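Local structure of amidase, hydantoinase/carbamoylase family (Paraburkholderia phymatum, 6C0D) at residues A[242-255]-A[309-322]. The protein probably hydrolyses N-carbamoyl-L-amino acids to free amino acids, as a homodimeric, metal-dependent amidase of the peptidase M20 family. Sequence-based numbering, arbitrary orientation.
Sequences RDAGAALVAFIAHI and LVALVDEWNGQHLV. With EDO (1,2-ethanediol), chain H.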
ATOM      1  N   ARG A 242      15.213  10.394   5.763  1.00 19.26           N
ATOM      2  CA  ARG A 242      14.056  11.195   5.381  1.00 19.55           C
ATOM      3  C   ARG A 242      12.998  10.200   4.899  1.00 19.73           C
ATOM      4  O   ARG A 242      12.661  10.142   3.720  1.00 19.09           O
ATOM      5  CB  ARG A 242      14.415  12.213   4.305  1.00 20.92           C
ATOM      6  CG  ARG A 242      15.514  13.194   4.742  1.00 24.08           C
ATOM      7  CD  ARG A 242      16.466  13.473   3.605  1.00 33.22           C
ATOM      8  NE  ARG A 242      17.362  14.587   3.902  1.00 34.40           N
ATOM      9  CZ  ARG A 242      17.051  15.856   3.670  1.00 39.25           C
ATOM     10  NH1 ARG A 242      15.870  16.143   3.147  1.00 30.44           N
ATOM     11  NH2 ARG A 242      17.918  16.829   3.953  1.00 30.72           N
ATOM     12  N   ASP A 243      12.516   9.387   5.834  1.00 18.98           N
ATOM     13  CA  ASP A 243      11.623   8.271   5.541  1.00 19.47           C
ATOM     14  C   ASP A 243      10.208   8.806   5.317  1.00 16.87           C
ATOM     15  O   ASP A 243       9.549   9.264   6.251  1.00 16.05           O
ATOM     16  CB  ASP A 243      11.697   7.276   6.700  1.00 17.68           C
ATOM     17  CG  ASP A 243      10.897   6.013   6.466  1.00 20.32           C
ATOM     18  OD1 ASP A 243       9.782   6.077   5.880  1.00 18.35           O
ATOM     19  OD2 ASP A 243      11.369   4.960   6.968  1.00 20.62           O
ATOM     20  N   ALA A 244       9.733   8.737   4.073  1.00 17.27           N
ATOM     21  CA  ALA A 244       8.420   9.300   3.765  1.00 20.00           C
ATOM     22  C   ALA A 244       7.297   8.524   4.442  1.00 17.58           C
ATOM     23  O   ALA A 244       6.240   9.100   4.744  1.00 17.46           O
ATOM     24  CB  ALA A 244       8.196   9.311   2.254  1.00 20.41           C
ATOM     25  N   GLY A 245       7.472   7.218   4.631  1.00 16.26           N
ATOM     26  CA  GLY A 245       6.432   6.440   5.300  1.00 15.53           C
ATOM     27  C   GLY A 245       6.350   6.734   6.785  1.00 16.28           C
ATOM     28  O   GLY A 245       5.267   6.720   7.372  1.00 16.53           O
ATOM     29  N   ALA A 246       7.494   6.993   7.419  1.00 15.79           N
ATOM     30  CA  ALA A 246       7.472   7.373   8.827  1.00 17.03           C
ATOM     31  C   ALA A 246       6.804   8.729   9.013  1.00 17.95           C
ATOM     32  O   ALA A 246       6.062   8.934   9.985  1.00 17.20           O
ATOM     33  CB  ALA A 246       8.890   7.409   9.394  1.00 16.54           C
ATOM     34  N   ALA A 247       7.075   9.673   8.102  1.00 15.72           N
ATOM     35  CA  ALA A 247       6.367  10.950   8.134  1.00 15.28           C
ATOM     36  C   ALA A 247       4.862  10.738   8.003  1.00 17.06           C
ATOM     37  O   ALA A 247       4.072  11.308   8.762  1.00 15.05           O
ATOM     38  CB  ALA A 247       6.883  11.853   7.011  1.00 19.36           C
ATOM     39  N   LEU A 248       4.452   9.904   7.050  1.00 15.83           N
ATOM     40  CA  LEU A 248       3.025   9.677   6.832  1.00 14.90           C
ATOM     41  C   LEU A 248       2.351   9.171   8.101  1.00 16.14           C
ATOM     42  O   LEU A 248       1.261   9.631   8.474  1.00 17.01           O
ATOM     43  CB  LEU A 248       2.841   8.672   5.689  1.00 18.52           C
ATOM     44  CG  LEU A 248       1.407   8.295   5.278  1.00 18.13           C
ATOM     45  CD1 LEU A 248       1.395   7.814   3.831  1.00 16.45           C
ATOM     46  CD2 LEU A 248       0.820   7.187   6.177  1.00 16.33           C
ATOM     47  N   VAL A 249       2.969   8.185   8.764  1.00 14.60           N
ATOM     48  CA  VAL A 249       2.375   7.574   9.951  0.51 18.20           C
ATOM     49  C   VAL A 249       2.286   8.588  11.082  1.00 19.12           C
ATOM     50  O   VAL A 249       1.295   8.658  11.823  1.00 17.12           O
ATOM     51  CB  VAL A 249       3.210   6.335  10.348  0.51 18.10           C
ATOM     52  CG1 VAL A 249       3.004   5.958  11.801  0.51 18.39           C
ATOM     53  CG2 VAL A 249       2.898   5.170   9.420  0.51 20.24           C
ATOM     54  N   ALA A 250       3.343   9.392  11.249  1.00 15.89           N
ATOM     55  CA  ALA A 250       3.313  10.435  12.273  1.00 16.38           C
ATOM     56  C   ALA A 250       2.212  11.449  11.970  1.00 19.00           C
ATOM     57  O   ALA A 250       1.530  11.943  12.874  1.00 18.58           O
ATOM     58  CB  ALA A 250       4.668  11.148  12.334  1.00 17.83           C
ATOM     59  N   PHE A 251       2.035  11.771  10.698  1.00 15.50           N
ATOM     60  CA  PHE A 251       1.041  12.768  10.325  1.00 16.46           C
ATOM     61  C   PHE A 251      -0.365  12.284  10.651  1.00 21.16           C
ATOM     62  O   PHE A 251      -1.213  13.081  11.060  1.00 15.93           O
ATOM     63  CB  PHE A 251       1.179  13.107   8.842  1.00 15.16           C
ATOM     64  CG  PHE A 251       0.491  14.411   8.449  1.00 18.45           C
ATOM     65  CD1 PHE A 251       1.214  15.593   8.361  1.00 19.79           C
ATOM     66  CD2 PHE A 251      -0.874  14.448   8.235  1.00 18.81           C
ATOM     67  CE1 PHE A 251       0.582  16.803   8.016  1.00 21.19           C
ATOM     68  CE2 PHE A 251      -1.512  15.664   7.904  1.00 20.38           C
ATOM     69  CZ  PHE A 251      -0.782  16.821   7.792  1.00 20.44           C
ATOM     70  N   ILE A 252      -0.629  10.985  10.508  1.00 16.18           N
ATOM     71  CA  ILE A 252      -1.972  10.493  10.807  1.00 16.17           C
ATOM     72  C   ILE A 252      -2.319  10.772  12.261  1.00 17.02           C
ATOM     73  O   ILE A 252      -3.460  11.133  12.579  1.00 17.17           O
ATOM     74  CB  ILE A 252      -2.096   8.997  10.456  1.00 15.74           C
ATOM     75  CG1 ILE A 252      -2.098   8.820   8.932  1.00 14.65           C
ATOM     76  CG2 ILE A 252      -3.406   8.395  11.051  1.00 16.77           C
ATOM     77  CD1 ILE A 252      -2.055   7.318   8.467  1.00 14.84           C
ATOM     78  N   ALA A 253      -1.342  10.646  13.168  1.00 19.60           N
ATOM     79  CA  ALA A 253      -1.637  10.949  14.568  1.00 20.23           C
ATOM     80  C   ALA A 253      -2.000  12.417  14.744  1.00 20.35           C
ATOM     81  O   ALA A 253      -2.841  12.750  15.584  1.00 19.74           O
ATOM     82  CB  ALA A 253      -0.459  10.581  15.478  1.00 21.82           C
ATOM     83  N   HIS A 254      -1.360  13.318  13.982  1.00 16.33           N
ATOM     84  CA  HIS A 254      -1.770  14.724  14.041  1.00 15.91           C
ATOM     85  C   HIS A 254      -3.196  14.917  13.543  1.00 17.98           C
ATOM     86  O   HIS A 254      -3.945  15.734  14.098  1.00 19.60           O
ATOM     87  CB  HIS A 254      -0.824  15.597  13.223  1.00 17.31           C
ATOM     88  CG  HIS A 254       0.572  15.623  13.755  1.00 25.65           C
ATOM     89  ND1 HIS A 254       1.659  15.935  12.971  1.00 39.97           N
ATOM     90  CD2 HIS A 254       1.062  15.362  14.988  1.00 33.14           C
ATOM     91  CE1 HIS A 254       2.762  15.862  13.696  1.00 31.53           C
ATOM     92  NE2 HIS A 254       2.427  15.523  14.925  1.00 32.20           N
ATOM     93  N   ILE A 255      -3.575  14.219  12.470  1.00 17.33           N
ATOM     94  CA  ILE A 255      -4.952  14.322  11.976  1.00 17.56           C
ATOM     95  C   ILE A 255      -5.930  13.883  13.058  1.00 20.36           C
ATOM     96  O   ILE A 255      -6.936  14.558  13.334  1.00 18.50           O
ATOM     97  CB  ILE A 255      -5.132  13.481  10.697  1.00 17.09           C
ATOM     98  CG1 ILE A 255      -4.359  14.088   9.519  1.00 16.69           C
ATOM     99  CG2 ILE A 255      -6.644  13.337  10.329  1.00 15.68           C
ATOM    100  CD1 ILE A 255      -4.311  13.160   8.288  1.00 18.03           C
ATOM    101  N   LEU A 309      -6.821  20.664   8.621  1.00 20.26           N
ATOM    102  CA  LEU A 309      -5.921  19.827   7.829  1.00 19.17           C
ATOM    103  C   LEU A 309      -4.934  20.675   7.041  1.00 20.25           C
ATOM    104  O   LEU A 309      -3.735  20.382   7.014  1.00 21.27           O
ATOM    105  CB  LEU A 309      -6.741  18.932   6.896  1.00 21.86           C
ATOM    106  CG  LEU A 309      -5.992  17.990   5.951  1.00 23.10           C
ATOM    107  CD1 LEU A 309      -5.193  16.915   6.723  1.00 20.53           C
ATOM    108  CD2 LEU A 309      -6.996  17.326   5.036  1.00 24.06           C
ATOM    109  N   VAL A 310      -5.422  21.746   6.405  1.00 20.69           N
ATOM    110  CA  VAL A 310      -4.525  22.674   5.721  1.00 22.95           C
ATOM    111  C   VAL A 310      -3.490  23.225   6.694  1.00 26.34           C
ATOM    112  O   VAL A 310      -2.300  23.318   6.374  1.00 24.86           O
ATOM    113  CB  VAL A 310      -5.333  23.805   5.052  1.00 23.44           C
ATOM    114  CG1 VAL A 310      -4.384  24.880   4.509  1.00 31.01           C
ATOM    115  CG2 VAL A 310      -6.182  23.233   3.935  1.00 24.81           C
ATOM    116  N   ALA A 311      -3.925  23.582   7.905  1.00 26.61           N
ATOM    117  CA  ALA A 311      -2.996  24.145   8.877  1.00 24.50           C
ATOM    118  C   ALA A 311      -1.981  23.105   9.337  1.00 24.19           C
ATOM    119  O   ALA A 311      -0.810  23.435   9.554  1.00 23.70           O
ATOM    120  CB  ALA A 311      -3.770  24.725  10.059  1.00 27.56           C
ATOM    121  N   LEU A 312      -2.405  21.844   9.482  1.00 22.11           N
ATOM    122  CA  LEU A 312      -1.466  20.783   9.846  1.00 19.75           C
ATOM    123  C   LEU A 312      -0.371  20.616   8.798  1.00 23.38           C
ATOM    124  O   LEU A 312       0.795  20.372   9.135  1.00 21.75           O
ATOM    125  CB  LEU A 312      -2.203  19.457  10.021  1.00 20.86           C
ATOM    126  CG  LEU A 312      -2.999  19.221  11.298  1.00 26.97           C
ATOM    127  CD1 LEU A 312      -3.672  17.830  11.216  1.00 24.30           C
ATOM    128  CD2 LEU A 312      -2.085  19.327  12.529  1.00 30.76           C
ATOM    129  N   VAL A 313      -0.740  20.677   7.520  1.00 20.77           N
ATOM    130  CA  VAL A 313       0.251  20.551   6.458  1.00 19.12           C
ATOM    131  C   VAL A 313       1.246  21.714   6.530  1.00 20.96           C
ATOM    132  O   VAL A 313       2.461  21.517   6.440  1.00 22.60           O
ATOM    133  CB  VAL A 313      -0.455  20.471   5.087  1.00 23.86           C
ATOM    134  CG1 VAL A 313       0.576  20.562   3.937  1.00 21.73           C
ATOM    135  CG2 VAL A 313      -1.271  19.159   4.985  1.00 20.55           C
ATOM    136  N   ASP A 314       0.743  22.938   6.717  1.00 21.80           N
ATOM    137  CA  ASP A 314       1.630  24.096   6.831  0.64 25.95           C
ATOM    138  C   ASP A 314       2.533  23.982   8.053  1.00 25.90           C
ATOM    139  O   ASP A 314       3.723  24.314   7.987  1.00 24.36           O
ATOM    140  CB  ASP A 314       0.821  25.393   6.900  0.64 27.30           C
ATOM    141  CG  ASP A 314       0.132  25.733   5.591  0.64 31.90           C
ATOM    142  OD1 ASP A 314       0.506  25.161   4.551  0.64 33.57           O
ATOM    143  OD2 ASP A 314      -0.788  26.581   5.602  0.64 36.54           O
ATOM    144  N   GLU A 315       1.991  23.519   9.184  1.00 25.26           N
ATOM    145  CA  GLU A 315       2.828  23.321  10.370  1.00 23.03           C
ATOM    146  C   GLU A 315       3.882  22.253  10.127  1.00 25.39           C
ATOM    147  O   GLU A 315       5.059  22.432  10.467  1.00 26.69           O
ATOM    148  CB  GLU A 315       1.973  22.933  11.572  1.00 29.07           C
ATOM    149  CG  GLU A 315       1.038  24.022  12.053  1.00 41.84           C
ATOM    150  CD  GLU A 315      -0.055  23.464  12.952  1.00 62.53           C
ATOM    151  OE1 GLU A 315       0.110  22.323  13.447  1.00 61.55           O
ATOM    152  OE2 GLU A 315      -1.079  24.156  13.151  1.00 65.02           O
ATOM    153  N   TRP A 316       3.472  21.121   9.553  1.00 23.15           N
ATOM    154  CA  TRP A 316       4.424  20.066   9.223  1.00 21.76           C
ATOM    155  C   TRP A 316       5.562  20.616   8.369  1.00 23.54           C
ATOM    156  O   TRP A 316       6.745  20.395   8.661  1.00 23.08           O
ATOM    157  CB  TRP A 316       3.706  18.907   8.507  1.00 20.94           C
ATOM    158  CG  TRP A 316       4.649  17.791   8.206  1.00 20.64           C
ATOM    159  CD1 TRP A 316       5.497  17.683   7.126  1.00 22.27           C
ATOM    160  CD2 TRP A 316       4.899  16.650   9.029  1.00 20.14           C
ATOM    161  NE1 TRP A 316       6.253  16.520   7.232  1.00 20.02           N
ATOM    162  CE2 TRP A 316       5.904  15.878   8.392  1.00 20.04           C
ATOM    163  CE3 TRP A 316       4.360  16.194  10.238  1.00 18.88           C
ATOM    164  CZ2 TRP A 316       6.380  14.688   8.930  1.00 19.51           C
ATOM    165  CZ3 TRP A 316       4.845  15.010  10.778  1.00 20.10           C
ATOM    166  CH2 TRP A 316       5.844  14.273  10.123  1.00 23.76           C
ATOM    167  N   ASN A 317       5.219  21.366   7.321  1.00 21.43           N
ATOM    168  CA  ASN A 317       6.227  21.866   6.392  1.00 20.74           C
ATOM    169  C   ASN A 317       7.109  22.953   6.983  1.00 27.67           C
ATOM    170  O   ASN A 317       8.121  23.318   6.365  1.00 26.98           O
ATOM    171  CB  ASN A 317       5.526  22.377   5.129  1.00 21.94           C
ATOM    172  CG  ASN A 317       5.079  21.225   4.252  1.00 26.53           C
ATOM    173  OD1 ASN A 317       5.671  20.154   4.315  1.00 25.31           O
ATOM    174  ND2 ASN A 317       4.034  21.419   3.467  1.00 22.86           N
ATOM    175  N   GLY A 318       6.754  23.490   8.141  1.00 22.63           N
ATOM    176  CA  GLY A 318       7.621  24.429   8.821  1.00 22.83           C
ATOM    177  C   GLY A 318       8.576  23.762   9.781  1.00 27.01           C
ATOM    178  O   GLY A 318       9.277  24.450  10.528  1.00 25.86           O
ATOM    179  N   GLN A 319       8.632  22.429   9.789  1.00 23.03           N
ATOM    180  CA  GLN A 319       9.408  21.749  10.815  1.00 22.08           C
ATOM    181  C   GLN A 319      10.210  20.561  10.298  1.00 25.26           C
ATOM    182  O   GLN A 319      11.344  20.345  10.736  1.00 26.99           O
ATOM    183  CB  GLN A 319       8.469  21.287  11.930  1.00 28.06           C
ATOM    184  CG  GLN A 319       9.180  20.490  13.016  1.00 36.48           C
ATOM    185  CD  GLN A 319       8.273  20.209  14.199  1.00 46.84           C
ATOM    186  OE1 GLN A 319       7.305  20.930  14.434  1.00 50.56           O
ATOM    187  NE2 GLN A 319       8.584  19.157  14.946  1.00 47.60           N
ATOM    188  N   HIS A 320       9.635  19.763   9.400  1.00 21.06           N
ATOM    189  CA  HIS A 320      10.173  18.439   9.112  1.00 20.16           C
ATOM    190  C   HIS A 320      10.910  18.394   7.778  1.00 20.89           C
ATOM    191  O   HIS A 320      10.645  19.181   6.865  1.00 22.49           O
ATOM    192  CB  HIS A 320       9.046  17.402   9.112  1.00 20.78           C
ATOM    193  CG  HIS A 320       8.445  17.178  10.462  1.00 27.21           C
ATOM    194  ND1 HIS A 320       9.060  16.403  11.421  1.00 30.82           N
ATOM    195  CD2 HIS A 320       7.314  17.657  11.032  1.00 27.24           C
ATOM    196  CE1 HIS A 320       8.323  16.394  12.516  1.00 32.47           C
ATOM    197  NE2 HIS A 320       7.260  17.149  12.309  1.00 28.18           N
ATOM    198  N   LEU A 321      11.832  17.431   7.669  1.00 20.82           N
ATOM    199  CA  LEU A 321      12.617  17.289   6.445  1.00 21.79           C
ATOM    200  C   LEU A 321      11.806  16.665   5.320  1.00 22.06           C
ATOM    201  O   LEU A 321      12.033  16.990   4.150  1.00 27.81           O
ATOM    202  CB  LEU A 321      13.864  16.445   6.706  1.00 26.54           C
ATOM    203  CG  LEU A 321      14.955  17.078   7.570  1.00 30.18           C
ATOM    204  CD1 LEU A 321      16.128  16.111   7.724  1.00 30.30           C
ATOM    205  CD2 LEU A 321      15.396  18.377   6.925  1.00 29.09           C
ATOM    206  N   VAL A 322      10.859  15.786   5.643  1.00 17.64           N
ATOM    207  CA  VAL A 322       9.968  15.225   4.631  1.00 19.21           C
ATOM    208  C   VAL A 322       8.868  16.243   4.344  1.00 22.39           C
ATOM    209  O   VAL A 322       8.150  16.666   5.256  1.00 20.47           O
ATOM    210  CB  VAL A 322       9.369  13.885   5.100  1.00 16.86           C
ATOM    211  CG1 VAL A 322       8.377  13.358   4.080  1.00 17.01           C
ATOM    212  CG2 VAL A 322      10.482  12.833   5.340  1.00 16.59           C
TER
HETATM  213  C1  EDO H 507      11.782  15.046  10.461  1.00 43.20           C
HETATM  214  O1  EDO H 507      12.806  16.002  10.737  1.00 43.52           O
HETATM  215  C2  EDO H 507      11.956  14.531   9.043  1.00 40.96           C
HETATM  216  O2  EDO H 507      10.677  14.385   8.410  1.00 27.67           O
HETATM  217  O   HOH W   1      13.370  15.054   2.432  1.00 26.61           O
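F251 and W316 interlock where helices 244-262 and 299-317 lie side by side on the β-sheet of the small lid domain typical of dimeric M20 enzymes, far from the zinc site. The axes of helical parts 244-255 and 309-317 approach to 10.7 Å, and their N-to-C directions differ by 136°. Each aromatic is a knob in the other's hole: F251 among L309, L312, V313 and W316, W316 among A247, A250, F251 and H254.

The rings of F251 and W316 form an offset edge-to-face pair with planes at 62°; F251 CD1 comes to 3.7 Å from W316 CE3, near the rim of the indole. The H320 ring covers the opposite indole face, while H254 meets its edge rim to rim.

Apolar packing fills in the rest. With CG anti to its backbone N (chi1 -163°), F251 reaches across to the other helix, and its CZ lies 3.7 Å from both L312 CB and V313 CG2. F226 and L224 of strand 210-227 border F251 from the sheet. A247 CB touches W316 CZ2 at 3.5 Å and V322 CG1 at 3.6 Å. On the other side of helix 244-262, V249 and I252 pack on V249 of the second subunit.

Where R242 meets L321 and V322, a water bridges R242 NH1 and L321 O across the contact. Within 309-322, W316 NE1 donates nearly in its ring plane to V322 O, 2.7 Å away, helping to fix the indole's rotation, with F251 and H320 on its two faces.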